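Local coordinates for protein 3-methyladenine dna-glycosylase (Archaeoglobus fulgidus, PDB 2JHN) that belongs to the helix-hairpin-helix family of base excision DNA repair glycosylases and carries a TATA-box-binding-protein-like domain at its N-terminal end, at residues Leu6-Met16 with Leu80-Tyr89. The protein carries 1 engineered substitution. Numbering follows the deposited sequence.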
# COMPACT_ATOMS: atom_id res chain seq x y z
N LEU A 6 -15.73 3.02 -14.52
CA LEU A 6 -15.73 1.70 -13.86
C LEU A 6 -16.97 0.92 -14.25
O LEU A 6 -18.02 1.51 -14.51
CB LEU A 6 -15.72 1.88 -12.34
CG LEU A 6 -14.73 2.88 -11.72
CD1 LEU A 6 -14.90 2.92 -10.21
CD2 LEU A 6 -13.32 2.54 -12.12
N LYS A 7 -16.87 -0.42 -14.25
CA LYS A 7 -18.05 -1.27 -14.48
C LYS A 7 -18.93 -1.37 -13.24
O LYS A 7 -20.16 -1.50 -13.34
CB LYS A 7 -17.66 -2.66 -15.02
CG LYS A 7 -18.83 -3.42 -15.65
CD LYS A 7 -18.49 -4.86 -15.97
CE LYS A 7 -19.73 -5.64 -16.37
NZ LYS A 7 -19.46 -7.11 -16.49
N HIS A 8 -18.32 -1.25 -12.06
CA HIS A 8 -18.98 -1.44 -10.77
C HIS A 8 -18.79 -0.19 -9.89
O HIS A 8 -17.77 0.49 -10.02
CB HIS A 8 -18.35 -2.69 -10.13
CG HIS A 8 -19.13 -3.24 -8.98
ND1 HIS A 8 -19.15 -2.64 -7.74
CD2 HIS A 8 -19.87 -4.37 -8.86
CE1 HIS A 8 -19.89 -3.35 -6.91
NE2 HIS A 8 -20.34 -4.41 -7.57
N ALA A 9 -19.73 0.13 -8.99
CA ALA A 9 -19.54 1.26 -8.06
C ALA A 9 -18.36 1.00 -7.10
O ALA A 9 -18.06 -0.16 -6.77
CB ALA A 9 -20.81 1.54 -7.25
N VAL A 10 -17.68 2.06 -6.71
CA VAL A 10 -16.65 2.00 -5.67
C VAL A 10 -17.04 3.02 -4.62
O VAL A 10 -17.58 4.10 -4.93
CB VAL A 10 -15.25 2.29 -6.27
CG1 VAL A 10 -15.13 3.74 -6.73
CG2 VAL A 10 -14.12 1.92 -5.29
N ASN A 11 -16.86 2.66 -3.36
CA ASN A 11 -17.05 3.59 -2.28
C ASN A 11 -15.74 4.34 -2.04
O ASN A 11 -14.83 3.82 -1.40
CB ASN A 11 -17.50 2.85 -1.02
CG ASN A 11 -17.86 3.80 0.09
OD1 ASN A 11 -17.08 4.64 0.48
ND2 ASN A 11 -19.09 3.68 0.60
N TRP A 12 -15.66 5.57 -2.56
CA TRP A 12 -14.46 6.38 -2.45
C TRP A 12 -14.10 6.69 -1.00
O TRP A 12 -12.92 6.70 -0.64
CB TRP A 12 -14.63 7.68 -3.24
CG TRP A 12 -13.38 8.51 -3.34
CD1 TRP A 12 -13.08 9.66 -2.63
CD2 TRP A 12 -12.26 8.27 -4.20
NE1 TRP A 12 -11.83 10.13 -3.00
CE2 TRP A 12 -11.32 9.31 -3.97
CE3 TRP A 12 -11.97 7.27 -5.14
CZ2 TRP A 12 -10.10 9.38 -4.66
CZ3 TRP A 12 -10.73 7.34 -5.82
CH2 TRP A 12 -9.82 8.38 -5.58
N GLU A 13 -15.11 6.95 -0.17
CA GLU A 13 -14.84 7.29 1.22
C GLU A 13 -14.10 6.15 1.93
O GLU A 13 -13.16 6.40 2.67
CB GLU A 13 -16.15 7.69 1.95
CG GLU A 13 -16.98 8.75 1.23
CD GLU A 13 -18.10 8.15 0.37
OE1 GLU A 13 -19.27 8.13 0.83
OE2 GLU A 13 -17.82 7.69 -0.76
N LEU A 14 -14.52 4.91 1.68
CA LEU A 14 -13.84 3.72 2.23
C LEU A 14 -12.42 3.51 1.65
O LEU A 14 -11.51 3.16 2.38
CB LEU A 14 -14.69 2.46 2.02
CG LEU A 14 -15.92 2.28 2.92
CD1 LEU A 14 -16.59 0.94 2.67
CD2 LEU A 14 -15.59 2.42 4.41
N LYS A 15 -12.26 3.75 0.35
CA LYS A 15 -10.91 3.75 -0.26
C LYS A 15 -9.99 4.75 0.45
O LYS A 15 -8.85 4.42 0.76
CB LYS A 15 -10.96 4.05 -1.76
CG LYS A 15 -11.50 2.93 -2.63
CD LYS A 15 -10.63 1.69 -2.62
CE LYS A 15 -10.87 0.87 -3.89
NZ LYS A 15 -10.12 -0.38 -3.72
N MET A 16 -10.49 5.96 0.72
CA MET A 16 -9.70 6.99 1.41
C MET A 16 -9.46 6.70 2.90
O MET A 16 -8.42 7.07 3.44
CB MET A 16 -10.34 8.38 1.19
CG MET A 16 -10.42 8.81 -0.27
SD MET A 16 -8.78 8.89 -1.06
CE MET A 16 -8.77 7.34 -1.98
N LEU A 80 -4.98 2.39 -6.58
CA LEU A 80 -6.22 2.66 -5.82
C LEU A 80 -7.12 1.43 -5.74
O LEU A 80 -8.05 1.40 -4.93
CB LEU A 80 -6.99 3.85 -6.44
CG LEU A 80 -6.23 5.20 -6.51
CD1 LEU A 80 -6.95 6.19 -7.45
CD2 LEU A 80 -6.07 5.80 -5.13
N GLY A 81 -6.84 0.43 -6.58
CA GLY A 81 -7.62 -0.82 -6.56
C GLY A 81 -9.02 -0.64 -7.18
O GLY A 81 -10.02 -0.95 -6.54
N LEU A 82 -9.07 -0.15 -8.42
CA LEU A 82 -10.39 0.21 -9.01
C LEU A 82 -11.02 -0.89 -9.87
O LEU A 82 -12.12 -0.69 -10.44
CB LEU A 82 -10.32 1.51 -9.79
CG LEU A 82 -9.80 2.71 -9.03
CD1 LEU A 82 -9.55 3.88 -9.96
CD2 LEU A 82 -10.72 3.10 -7.84
N GLN A 83 -10.34 -2.04 -9.95
CA GLN A 83 -10.75 -3.14 -10.83
C GLN A 83 -12.06 -3.76 -10.35
O GLN A 83 -12.35 -3.79 -9.17
CB GLN A 83 -9.67 -4.25 -10.88
CG GLN A 83 -8.26 -3.78 -11.20
CD GLN A 83 -7.43 -3.43 -9.94
OE1 GLN A 83 -7.97 -3.20 -8.84
NE2 GLN A 83 -6.12 -3.40 -10.11
N ASN A 84 -12.83 -4.28 -11.32
CA ASN A 84 -14.12 -4.90 -11.11
C ASN A 84 -14.09 -5.95 -9.98
O ASN A 84 -13.37 -6.95 -10.09
CB ASN A 84 -14.56 -5.52 -12.45
CG ASN A 84 -15.94 -6.13 -12.40
OD1 ASN A 84 -16.57 -6.23 -11.34
ND2 ASN A 84 -16.45 -6.51 -13.57
N PRO A 85 -14.80 -5.69 -8.87
CA PRO A 85 -14.80 -6.58 -7.69
C PRO A 85 -15.90 -7.65 -7.71
O PRO A 85 -16.16 -8.27 -6.68
CB PRO A 85 -15.12 -5.63 -6.55
CG PRO A 85 -16.10 -4.64 -7.18
CD PRO A 85 -15.63 -4.49 -8.63
N GLU A 86 -16.56 -7.83 -8.84
CA GLU A 86 -17.75 -8.71 -8.88
C GLU A 86 -17.42 -10.13 -8.39
O GLU A 86 -18.12 -10.67 -7.52
CB GLU A 86 -18.33 -8.73 -10.29
CG GLU A 86 -19.42 -9.77 -10.50
CD GLU A 86 -20.78 -9.33 -10.00
OE1 GLU A 86 -20.89 -8.20 -9.46
OE2 GLU A 86 -21.75 -10.12 -10.17
N GLU A 87 -16.33 -10.69 -8.93
CA GLU A 87 -15.93 -12.05 -8.65
C GLU A 87 -15.42 -12.21 -7.21
O GLU A 87 -15.71 -13.22 -6.55
CB GLU A 87 -14.87 -12.51 -9.65
CG GLU A 87 -14.87 -14.04 -9.86
CD GLU A 87 -13.57 -14.59 -10.46
OE1 GLU A 87 -12.89 -13.85 -11.22
OE2 GLU A 87 -13.25 -15.79 -10.17
N LEU A 88 -14.65 -11.22 -6.75
CA LEU A 88 -14.22 -11.20 -5.34
C LEU A 88 -15.45 -11.23 -4.46
O LEU A 88 -15.52 -11.99 -3.49
CB LEU A 88 -13.41 -9.92 -5.05
CG LEU A 88 -13.14 -9.57 -3.57
CD1 LEU A 88 -12.27 -10.59 -2.88
CD2 LEU A 88 -12.52 -8.14 -3.43
N TYR A 89 -16.42 -10.38 -4.78
CA TYR A 89 -17.60 -10.25 -3.92
C TYR A 89 -18.41 -11.54 -3.89
O TYR A 89 -18.88 -11.96 -2.82
CB TYR A 89 -18.46 -9.08 -4.40
CG TYR A 89 -17.99 -7.69 -3.98
CD1 TYR A 89 -17.00 -7.50 -2.99
CD2 TYR A 89 -18.59 -6.57 -4.53
CE1 TYR A 89 -16.62 -6.20 -2.61
CE2 TYR A 89 -18.22 -5.29 -4.16
CZ TYR A 89 -17.24 -5.11 -3.20
OH TYR A 89 -16.92 -3.82 -2.86
O HOH W 1 -15.14 -0.78 -9.23
O HOH W 2 -21.58 -6.70 -6.94
O HOH W 3 -17.14 -2.06 -4.80
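Lys15 and the backbone carbonyls of Leu80 and Gly81 illustrate how carbonyls at and just beyond a helix C-terminus can be met by a lysine ammonium from another part of the chain. The lysine chain bends at chi2 (-65°) and then runs on extended, bringing NZ 2.9 Å from Gly81 O, tilted out of the carbonyl plane, with a weaker bond to Leu80 O. Phe108 supplies a third acceptor through its backbone oxygen and its ring adds a cation-pi contact, so the buried charge is gripped by several groups. Gly81, with positive phi, is the first residue beyond helix 69-80.

Alongside these bonds the packing is apolar: Leu80 CD1 meets the edge of the Trp12 ring at CH2, and Leu82 CB lies against Leu6 CD2. The indole N-H is spent on Gly33 O.

At the other end, His8 has both ring nitrogens occupied. ND1 gives a nearly straight bond, 168° at the hydrogen, to a lone pair of Ala9 O, 2.9 Å away and almost in the ring plane. NE2 meets a water at 2.7 Å, and that water donates to Glu86 OE1; the other carboxylate oxygen pairs with Arg90. With its rotation fixed in this way, the imidazole offers one face to Pro85 CG, a CH-pi contact 3.8 Å from the ring centroid, while the edge of Tyr89 approaches in an offset edge-to-face pair, planes at 69°. A second water links Tyr89 OH to Ala9 O, and the hydroxyl also takes Gly109 N. A third donates to His8 O and Leu82 O.

Asn84 OD1 accepts from Glu86 N in an Asx turn at the start of helix 86-93, whereas Asn11 N-caps helix 12-17; the loop from edge strand 2-5 of the TBP-like antiparallel sheet into helix 12-17 thus packs on the linker between helices 69-80 and 86-93.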